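PDB 4UUL: L-lactate dehydrogenase, which is an NAD-dependent dehydrogenase of the LDH/MDH superfamily, probably interconverting 2-oxoacids and 2-hydroxyacids such as pyruvate and lactate or oxaloacetate and malate. Local coordinates for residues Lys78-Ala83 with Lys117-Ser122; Arg161-Val166 with His178-Trp183; Ser168-Asp173 with Ala197-Glu202. The protein carries 1 engineered substitution. All coordinates share one frame; numbering follows the deposited sequence. Where two conformers were deposited one is given.

Contact 1 (Lys78-Ala83 with Lys117-Ser122); sequences KDIDCA and KWAKPS
Lys120 and Asp81 form the charged side of this contact. CG of Lys120 lies beside its own backbone N (chi1 -65°), and from there the chain runs fully extended over the backbone of the other segment: CG passes the carbonyl oxygens of Asp79 and Ile80, CE comes 3.4 Å from Asp79 O, and NZ ends in a salt bridge to Asp81 OD1 at 2.8 Å. The ammonium meets that oxygen on its syn side, 18° out of the carboxylate plane. A water bridges Lys120 NZ and Asp81 OD2, and a second water links Asp81 OD1 to Ser122 OG. OD2 also takes the backbone N-H of His6, which further fixes the carboxylate's rotation.

These residues belong to the Rossmann-type NAD-binding domain, in a beta-alpha-beta unit where strand 82-85 leads through helix 97-118 to strand 124-127. The approach to the first strand lies against the turn that ends the helix. Asp79 N donates a nearly straight bond to Trp118 O (2.8 Å), and Lys120 N donates to Ile80 O (3.2 Å).

Ile80 points its CB away from the helix end, yet chi1 of 62° puts CG1 between the backbone N and carbonyl carbon, where it touches Ala119 CB at 3.6 Å. Trp118 lays only its CB against Lys78 CA; its indole packs on helix 73-77.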
loop_
_atom_site.group_PDB
_atom_site.type_symbol
_atom_site.label_atom_id
_atom_site.label_comp_id
_atom_site.label_asym_id
_atom_site.label_seq_id
_atom_site.Cartn_x
_atom_site.Cartn_y
_atom_site.Cartn_z
ATOM N N LYS B 78 -5.777 -9.364 22.573
ATOM C CA LYS B 78 -7.089 -9.392 23.217
ATOM C C LYS B 78 -8.241 -9.274 22.220
ATOM O O LYS B 78 -8.403 -8.269 21.535
ATOM C CB LYS B 78 -7.204 -8.332 24.304
ATOM C CG LYS B 78 -8.488 -8.447 25.079
ATOM C CD LYS B 78 -8.488 -7.494 26.269
ATOM C CE LYS B 78 -9.805 -7.557 27.043
ATOM N NZ LYS B 78 -9.808 -6.699 28.275
ATOM N N ASP B 79 -9.034 -10.322 22.150
ATOM C CA ASP B 79 -10.279 -10.376 21.396
ATOM C C ASP B 79 -10.076 -10.112 19.907
ATOM O O ASP B 79 -11.004 -9.631 19.228
ATOM C CB ASP B 79 -11.343 -9.449 21.999
ATOM C CG ASP B 79 -11.716 -9.827 23.433
ATOM O OD1 ASP B 79 -11.649 -11.018 23.775
ATOM O OD2 ASP B 79 -12.091 -8.942 24.208
ATOM N N ILE B 80 -8.930 -10.505 19.366
ATOM C CA ILE B 80 -8.709 -10.350 17.937
ATOM C C ILE B 80 -9.512 -11.339 17.100
ATOM O O ILE B 80 -9.725 -12.478 17.515
ATOM C CB ILE B 80 -7.215 -10.337 17.565
ATOM C CG1 ILE B 80 -6.535 -11.663 17.940
ATOM C CG2 ILE B 80 -6.541 -9.122 18.211
ATOM C CD1 ILE B 80 -5.177 -11.802 17.325
ATOM N N ASP B 81 -9.898 -10.907 15.897
ATOM C CA ASP B 81 -10.579 -11.715 14.880
ATOM C C ASP B 81 -9.609 -12.373 13.875
ATOM O O ASP B 81 -9.866 -13.436 13.351
ATOM C CB ASP B 81 -11.546 -10.839 14.095
ATOM C CG ASP B 81 -12.688 -10.348 14.967
ATOM O OD1 ASP B 81 -13.567 -11.158 15.305
ATOM O OD2 ASP B 81 -12.686 -9.169 15.309
ATOM N N CYS B 82 -8.510 -11.703 13.597
ATOM C CA CYS B 82 -7.478 -12.284 12.735
ATOM C C CYS B 82 -6.087 -11.707 13.073
ATOM O O CYS B 82 -5.991 -10.674 13.753
ATOM C CB CYS B 82 -7.806 -12.206 11.235
ATOM S SG CYS B 82 -7.750 -10.544 10.558
ATOM N N ALA B 83 -5.037 -12.394 12.622
ATOM C CA ALA B 83 -3.703 -11.996 12.908
ATOM C C ALA B 83 -2.811 -12.266 11.735
ATOM O O ALA B 83 -2.859 -13.316 11.089
ATOM C CB ALA B 83 -3.159 -12.793 14.111
ATOM N N LYS B 117 -4.776 -17.717 24.953
ATOM C CA LYS B 117 -5.211 -17.024 26.161
ATOM C C LYS B 117 -6.180 -15.887 25.845
ATOM O O LYS B 117 -7.148 -15.700 26.556
ATOM C CB LYS B 117 -3.988 -16.473 26.893
ATOM C CG LYS B 117 -4.196 -15.904 28.277
ATOM C CD LYS B 117 -2.859 -15.825 28.994
ATOM C CE LYS B 117 -3.007 -15.220 30.389
ATOM N NZ LYS B 117 -3.921 -16.013 31.266
ATOM N N TRP B 118 -5.901 -15.115 24.798
ATOM C CA TRP B 118 -6.558 -13.835 24.611
ATOM C C TRP B 118 -7.370 -13.630 23.338
ATOM O O TRP B 118 -8.269 -12.776 23.302
ATOM C CB TRP B 118 -5.503 -12.751 24.752
ATOM C CG TRP B 118 -4.958 -12.636 26.101
ATOM C CD1 TRP B 118 -5.664 -12.513 27.290
ATOM C CD2 TRP B 118 -3.582 -12.575 26.450
ATOM N NE1 TRP B 118 -4.796 -12.405 28.317
ATOM C CE2 TRP B 118 -3.514 -12.439 27.843
ATOM C CE3 TRP B 118 -2.398 -12.626 25.722
ATOM C CZ2 TRP B 118 -2.307 -12.345 28.525
ATOM C CZ3 TRP B 118 -1.196 -12.520 26.398
ATOM C CH2 TRP B 118 -1.162 -12.390 27.785
ATOM N N ALA B 119 -7.027 -14.317 22.258
ATOM C CA ALA B 119 -7.723 -14.085 20.993
ATOM C C ALA B 119 -9.133 -14.679 21.048
ATOM O O ALA B 119 -9.439 -15.549 21.855
ATOM C CB ALA B 119 -6.923 -14.660 19.823
ATOM N N LYS B 120 -10.013 -14.240 20.151
ATOM C CA LYS B 120 -11.304 -14.934 20.020
ATOM C C LYS B 120 -11.088 -16.379 19.576
ATOM O O LYS B 120 -10.141 -16.676 18.850
ATOM C CB LYS B 120 -12.188 -14.250 18.990
ATOM C CG LYS B 120 -12.623 -12.849 19.361
ATOM C CD LYS B 120 -13.699 -12.389 18.383
ATOM C CE LYS B 120 -14.108 -10.943 18.557
ATOM N NZ LYS B 120 -15.180 -10.651 17.591
ATOM N N PRO B 121 -12.008 -17.275 19.967
ATOM C CA PRO B 121 -11.855 -18.668 19.532
ATOM C C PRO B 121 -11.952 -18.829 18.026
ATOM O O PRO B 121 -11.564 -19.860 17.500
ATOM C CB PRO B 121 -13.024 -19.396 20.229
ATOM C CG PRO B 121 -13.400 -18.557 21.340
ATOM C CD PRO B 121 -13.063 -17.149 20.990
ATOM N N SER B 122 -12.508 -17.824 17.355
ATOM C CA SER B 122 -12.684 -17.816 15.910
ATOM C C SER B 122 -11.520 -17.201 15.162
ATOM O O SER B 122 -11.544 -17.088 13.937
ATOM C CB SER B 122 -13.959 -17.084 15.550
ATOM O OG SER B 122 -13.989 -15.828 16.207
HETATM O O HOH W 1 -12.316 -14.190 12.267
HETATM O O HOH W 2 -13.704 -13.734 14.647
HETATM O O HOH W 3 -14.491 -7.895 16.870
#

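Contact 2 (Arg161-Val166 with His178-Trp183); sequences RAYYEV and HDIIVW
Ile180 is the apolar centre, a single side chain reaching from the strand side to three residues on one helix. With CG2 anti to the backbone N and CG1 beside it (chi1 -64°), its two branches part company. CG2 rests on Ala162 CB at 3.8 Å, while CD1 meets Val166 tip to tip, 3.9 Å from Val166 CB.

That same CD1 sits over the middle of the Tyr163 ring, 4.0 Å from the centroid and 9° off the normal, a CH-pi contact. Ring and isoleucine lie alongside each other but run in opposite senses, so the ring runs back along the isoleucine toward its backbone and CE2 comes 3.6 Å from Ile180 CB. Phe221 of helix 214-236 packs on Ala162 and Val166, extending the apolar layer beyond this pair of segments.

Farther out, the phenol oxygen arrives where the backbone turns through Asp179, which has a positive phi and lies at the break in strand 177-183. Ile180 N gives Tyr163 OH a weak bond (3.3 Å, 147°), and Asp179 N is 3.0 Å from the same oxygen. A water lying in the ring plane at its edge accepts a hydrogen bond from Tyr163 OH at 2.6 Å and donates one to Ile180 O. Helix 156-170 is thereby fastened to a strand of the antiparallel sheet in the C-terminal domain; its Arg161 makes a salt bridge with Asp58 of the second subunit.

Tyr163 thus serves both sides: its face completes the apolar layer, while its hydroxyl reaches the backbone at the break in the strand, weakly from Ile180 N and more firmly through the water.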
loop_
_atom_site.group_PDB
_atom_site.type_symbol
_atom_site.label_atom_id
_atom_site.label_comp_id
_atom_site.label_asym_id
_atom_site.label_seq_id
_atom_site.Cartn_x
_atom_site.Cartn_y
_atom_site.Cartn_z
ATOM N N ARG B 161 4.500 -15.242 -7.867
ATOM C CA ARG B 161 5.739 -15.214 -8.617
ATOM C C ARG B 161 5.690 -16.189 -9.776
ATOM O O ARG B 161 6.151 -15.896 -10.893
ATOM C CB ARG B 161 6.948 -15.538 -7.759
ATOM C CG ARG B 161 7.342 -14.435 -6.846
ATOM C CD ARG B 161 8.372 -14.853 -5.858
ATOM N NE ARG B 161 8.886 -13.743 -5.079
ATOM C CZ ARG B 161 9.511 -13.856 -3.929
ATOM N NH1 ARG B 161 9.627 -15.073 -3.352
ATOM N NH2 ARG B 161 9.932 -12.761 -3.360
ATOM N N ALA B 162 5.208 -17.399 -9.494
ATOM C CA ALA B 162 5.176 -18.440 -10.511
ATOM C C ALA B 162 4.226 -18.110 -11.638
ATOM O O ALA B 162 4.544 -18.323 -12.817
ATOM C CB ALA B 162 4.792 -19.767 -9.872
ATOM N N TYR B 163 3.073 -17.527 -11.302
ATOM C CA TYR B 163 2.148 -17.128 -12.357
ATOM C C TYR B 163 2.740 -16.078 -13.289
ATOM O O TYR B 163 2.601 -16.188 -14.509
ATOM C CB TYR B 163 0.821 -16.598 -11.771
ATOM C CG TYR B 163 -0.270 -17.648 -11.650
ATOM C CD1 TYR B 163 -1.155 -17.897 -12.686
ATOM C CD2 TYR B 163 -0.418 -18.404 -10.486
ATOM C CE1 TYR B 163 -2.135 -18.863 -12.564
ATOM C CE2 TYR B 163 -1.397 -19.369 -10.339
ATOM C CZ TYR B 163 -2.269 -19.584 -11.399
ATOM O OH TYR B 163 -3.253 -20.537 -11.303
ATOM N N TYR B 164 3.373 -15.073 -12.726
ATOM C CA TYR B 164 3.910 -14.051 -13.604
ATOM C C TYR B 164 5.011 -14.626 -14.494
ATOM O O TYR B 164 5.071 -14.350 -15.694
ATOM C CB TYR B 164 4.404 -12.884 -12.772
ATOM C CG TYR B 164 4.565 -11.660 -13.691
ATOM C CD1 TYR B 164 5.737 -11.463 -14.394
ATOM C CD2 TYR B 164 3.511 -10.712 -13.856
ATOM C CE1 TYR B 164 5.928 -10.384 -15.246
ATOM C CE2 TYR B 164 3.670 -9.608 -14.717
ATOM C CZ TYR B 164 4.861 -9.454 -15.402
ATOM O OH TYR B 164 4.996 -8.375 -16.207
ATOM N N GLU B 165 5.857 -15.489 -13.939
ATOM C CA GLU B 165 6.945 -16.035 -14.707
ATOM C C GLU B 165 6.407 -16.867 -15.859
ATOM O O GLU B 165 6.875 -16.771 -16.974
ATOM C CB GLU B 165 7.856 -16.857 -13.791
ATOM C CG GLU B 165 8.818 -17.767 -14.454
ATOM C CD GLU B 165 9.842 -17.030 -15.344
ATOM O OE1 GLU B 165 10.057 -15.806 -15.160
ATOM O OE2 GLU B 165 10.430 -17.681 -16.242
ATOM N N VAL B 166 5.438 -17.727 -15.582
ATOM C CA VAL B 166 4.933 -18.611 -16.612
ATOM C C VAL B 166 4.159 -17.844 -17.656
ATOM O O VAL B 166 4.321 -18.089 -18.847
ATOM C CB VAL B 166 4.075 -19.741 -15.998
ATOM C CG1 VAL B 166 3.360 -20.514 -17.102
ATOM C CG2 VAL B 166 4.971 -20.642 -15.145
ATOM N N HIS B 178 -3.724 -21.129 -15.612
ATOM C CA HIS B 178 -4.585 -21.754 -14.620
ATOM C C HIS B 178 -3.877 -22.904 -13.936
ATOM O O HIS B 178 -3.139 -23.638 -14.571
ATOM C CB HIS B 178 -5.841 -22.303 -15.316
ATOM C CG HIS B 178 -6.573 -21.268 -16.094
ATOM N ND1 HIS B 178 -7.480 -20.401 -15.521
ATOM C CD2 HIS B 178 -6.501 -20.934 -17.399
ATOM C CE1 HIS B 178 -7.949 -19.584 -16.455
ATOM N NE2 HIS B 178 -7.367 -19.888 -17.602
ATOM N N ASP B 179 -4.159 -23.056 -12.657
ATOM C CA ASP B 179 -3.812 -24.261 -11.893
ATOM C C ASP B 179 -2.326 -24.484 -11.702
ATOM O O ASP B 179 -1.878 -25.632 -11.613
ATOM C CB ASP B 179 -4.487 -25.501 -12.485
ATOM C CG ASP B 179 -5.978 -25.420 -12.414
ATOM O OD1 ASP B 179 -6.522 -24.822 -11.463
ATOM O OD2 ASP B 179 -6.621 -25.944 -13.337
ATOM N N ILE B 180 -1.562 -23.416 -11.554
ATOM C CA ILE B 180 -0.215 -23.498 -10.967
ATOM C C ILE B 180 -0.348 -23.658 -9.452
ATOM O O ILE B 180 -1.158 -22.981 -8.835
ATOM C CB ILE B 180 0.615 -22.248 -11.302
ATOM C CG1 ILE B 180 0.849 -22.171 -12.808
ATOM C CG2 ILE B 180 1.912 -22.239 -10.504
ATOM C CD1 ILE B 180 1.574 -20.902 -13.231
ATOM N N ILE B 181 0.442 -24.560 -8.855
ATOM C CA ILE B 181 0.316 -24.816 -7.431
ATOM C C ILE B 181 1.697 -24.822 -6.793
ATOM O O ILE B 181 2.646 -25.353 -7.373
ATOM C CB ILE B 181 -0.315 -26.203 -7.181
ATOM C CG1 ILE B 181 -1.630 -26.349 -7.950
ATOM C CG2 ILE B 181 -0.472 -26.461 -5.677
ATOM C CD1 ILE B 181 -2.081 -27.785 -8.024
ATOM N N VAL B 182 1.784 -24.274 -5.579
ATOM C CA VAL B 182 2.994 -24.392 -4.782
ATOM C C VAL B 182 2.662 -25.323 -3.616
ATOM O O VAL B 182 1.730 -25.055 -2.863
ATOM C CB VAL B 182 3.438 -23.002 -4.266
ATOM C CG1 VAL B 182 4.458 -23.187 -3.278
ATOM C CG2 VAL B 182 3.889 -22.176 -5.445
ATOM N N TRP B 183 3.357 -26.459 -3.539
ATOM C CA TRP B 183 3.044 -27.456 -2.524
ATOM C C TRP B 183 4.156 -27.536 -1.460
ATOM O O TRP B 183 5.338 -27.353 -1.781
ATOM C CB TRP B 183 2.952 -28.874 -3.117
ATOM C CG TRP B 183 2.053 -29.157 -4.266
ATOM C CD1 TRP B 183 2.280 -28.875 -5.580
ATOM C CD2 TRP B 183 0.839 -29.915 -4.222
ATOM N NE1 TRP B 183 1.278 -29.408 -6.358
ATOM C CE2 TRP B 183 0.381 -30.059 -5.548
ATOM C CE3 TRP B 183 0.089 -30.482 -3.180
ATOM C CZ2 TRP B 183 -0.773 -30.763 -5.859
ATOM C CZ3 TRP B 183 -1.034 -31.231 -3.505
ATOM C CH2 TRP B 183 -1.454 -31.343 -4.823
HETATM O O HOH W 4 -3.668 -21.792 -9.063
#

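Contact 3 (Ser168-Asp173 with Ala197-Glu202)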
loop_
_atom_site.group_PDB
_atom_site.type_symbol
_atom_site.label_atom_id
_atom_site.label_comp_id
_atom_site.label_asym_id
_atom_site.label_seq_id
_atom_site.Cartn_x
_atom_site.Cartn_y
_atom_site.Cartn_z
ATOM N N SER B 168 4.619 -14.784 -18.523
ATOM C CA SER B 168 5.574 -14.060 -19.349
ATOM C C SER B 168 6.259 -15.011 -20.326
ATOM O O SER B 168 6.461 -14.665 -21.473
ATOM C CB SER B 168 6.584 -13.251 -18.517
ATOM O OG SER B 168 7.472 -14.045 -17.746
ATOM N N LYS B 169 6.587 -16.218 -19.879
ATOM C CA LYS B 169 7.287 -17.174 -20.713
ATOM C C LYS B 169 6.417 -17.565 -21.911
ATOM O O LYS B 169 6.905 -17.694 -23.034
ATOM C CB LYS B 169 7.683 -18.404 -19.879
ATOM C CG LYS B 169 8.419 -19.503 -20.674
ATOM C CD LYS B 169 9.840 -19.094 -21.002
ATOM C CE LYS B 169 10.540 -20.193 -21.766
ATOM N NZ LYS B 169 11.974 -19.882 -21.979
ATOM N N LEU B 170 5.115 -17.677 -21.664
ATOM C CA LEU B 170 4.156 -18.069 -22.693
ATOM C C LEU B 170 3.588 -16.910 -23.523
ATOM O O LEU B 170 2.870 -17.146 -24.483
ATOM C CB LEU B 170 2.991 -18.780 -22.009
ATOM C CG LEU B 170 3.300 -20.126 -21.322
ATOM C CD1 LEU B 170 2.159 -20.468 -20.374
ATOM C CD2 LEU B 170 3.520 -21.247 -22.330
ATOM N N GLY B 171 3.863 -15.677 -23.123
ATOM C CA GLY B 171 3.360 -14.503 -23.813
ATOM C C GLY B 171 1.851 -14.350 -23.709
ATOM O O GLY B 171 1.174 -13.979 -24.665
ATOM N N VAL B 172 1.317 -14.622 -22.527
ATOM C CA VAL B 172 -0.102 -14.414 -22.232
ATOM C C VAL B 172 -0.206 -13.592 -20.950
ATOM O O VAL B 172 0.800 -13.365 -20.293
ATOM C CB VAL B 172 -0.877 -15.753 -22.125
ATOM C CG1 VAL B 172 -0.781 -16.532 -23.462
ATOM C CG2 VAL B 172 -0.396 -16.607 -20.933
ATOM N N ASP B 173 -1.429 -13.167 -20.621
ATOM C CA ASP B 173 -1.740 -12.493 -19.363
ATOM C C ASP B 173 -1.835 -13.515 -18.250
ATOM O O ASP B 173 -2.117 -14.695 -18.491
ATOM C CB ASP B 173 -3.100 -11.803 -19.458
ATOM C CG ASP B 173 -3.069 -10.555 -20.310
ATOM O OD1 ASP B 173 -2.034 -10.271 -20.950
ATOM O OD2 ASP B 173 -4.101 -9.863 -20.322
ATOM N N ALA B 197 -0.967 -27.374 -14.889
ATOM C CA ALA B 197 -1.307 -26.048 -15.373
ATOM C C ALA B 197 -1.721 -26.028 -16.840
ATOM O O ALA B 197 -1.179 -26.762 -17.689
ATOM C CB ALA B 197 -0.142 -25.115 -15.167
ATOM N N THR B 198 -2.682 -25.167 -17.123
ATOM C CA THR B 198 -3.126 -24.941 -18.487
ATOM C C THR B 198 -3.058 -23.453 -18.801
ATOM O O THR B 198 -2.922 -22.617 -17.910
ATOM C CB THR B 198 -4.565 -25.419 -18.733
ATOM O OG1 THR B 198 -5.447 -24.874 -17.737
ATOM C CG2 THR B 198 -4.639 -26.956 -18.717
ATOM N N PHE B 199 -3.073 -23.132 -20.097
ATOM C CA PHE B 199 -3.104 -21.744 -20.509
ATOM C C PHE B 199 -3.901 -21.638 -21.799
ATOM O O PHE B 199 -3.976 -22.580 -22.581
ATOM C CB PHE B 199 -1.696 -21.186 -20.677
ATOM C CG PHE B 199 -0.955 -21.678 -21.892
ATOM C CD1 PHE B 199 -0.431 -22.960 -21.963
ATOM C CD2 PHE B 199 -0.803 -20.841 -22.987
ATOM C CE1 PHE B 199 0.213 -23.392 -23.102
ATOM C CE2 PHE B 199 -0.155 -21.279 -24.127
ATOM C CZ PHE B 199 0.374 -22.546 -24.164
ATOM N N THR B 200 -4.469 -20.456 -22.008
ATOM C CA THR B 200 -5.264 -20.157 -23.175
ATOM C C THR B 200 -4.520 -19.092 -23.953
ATOM O O THR B 200 -4.194 -18.029 -23.434
ATOM C CB THR B 200 -6.640 -19.585 -22.773
ATOM O OG1 THR B 200 -7.329 -20.527 -21.939
ATOM C CG2 THR B 200 -7.475 -19.252 -24.006
ATOM N N LYS B 201 -4.311 -19.347 -25.233
ATOM C CA LYS B 201 -3.653 -18.398 -26.105
ATOM C C LYS B 201 -4.358 -18.519 -27.437
ATOM O O LYS B 201 -4.427 -19.602 -28.034
ATOM C CB LYS B 201 -2.167 -18.724 -26.240
ATOM C CG LYS B 201 -1.342 -17.597 -26.794
ATOM C CD LYS B 201 0.151 -17.962 -26.882
ATOM C CE LYS B 201 0.974 -16.729 -27.240
ATOM N NZ LYS B 201 2.447 -16.979 -27.262
ATOM N N GLU B 202 -4.914 -17.402 -27.895
ATOM C CA GLU B 202 -5.556 -17.357 -29.189
ATOM C C GLU B 202 -6.626 -18.436 -29.307
ATOM O O GLU B 202 -6.772 -19.069 -30.338
ATOM C CB GLU B 202 -4.499 -17.447 -30.310
ATOM C CG GLU B 202 -3.590 -16.208 -30.293
ATOM C CD GLU B 202 -2.272 -16.396 -30.979
ATOM O OE1 GLU B 202 -2.242 -17.090 -32.026
ATOM O OE2 GLU B 202 -1.267 -15.798 -30.510
#
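Lys201 crosses from its strand to the end of helix 156-170. Its CB starts 3.8 Å from Val172 CG1, and CG, held anti to the backbone N (chi1 -164°), comes closer to the same methyl at 3.5 Å. The chain stays extended: CD lies between the valine methyl and Leu170 O, Lys201 CE is 3.4 Å from Leu170 O and near Gly171 O, and NZ donates to Leu170 O at 2.8 Å, tilted 28° from the carbonyl plane. The ammonium thus takes up a carbonyl of the last helical turn, just where Gly171, with positive phi, closes the helix in a Schellman motif.

The apolar part of the contact is Leu170, which spreads both methyls over one face of the Phe199 ring. CD1 lies 3.7 Å from Phe199 CG, and CD2 makes a CH-pi contact, 4.0 Å from the centroid. Val172 CG1 approaches the ring at its edge instead.

Helix 156-170 therefore ends against strand 198-201 of the antiparallel sheet, with Val208 of helix 208-211 touching both Leu170 and Phe199, and Val172 resting on Val177 of the adjoining strand 177-183.

From the N terminus, contact 1 comes first: it closes the loop that runs through helix 97-118, within the NAD-binding domain, and is complete before the other two open. Contacts 2 and 3 belong to the C-terminal domain, on the opposite side of the chain's centre, with contact 2 centred about 33 Å from the centre of contact 1. Their segments alternate, so the two loops cross: helix 156-170 supplies the first segment of each, then come 178-183 and 197-202. Those strands are neighbours in one antiparallel sheet, joined by a probable hydrogen bond from His178 N to Thr198 O (2.9 Å), so successive parts of one helix are tied to adjacent strands.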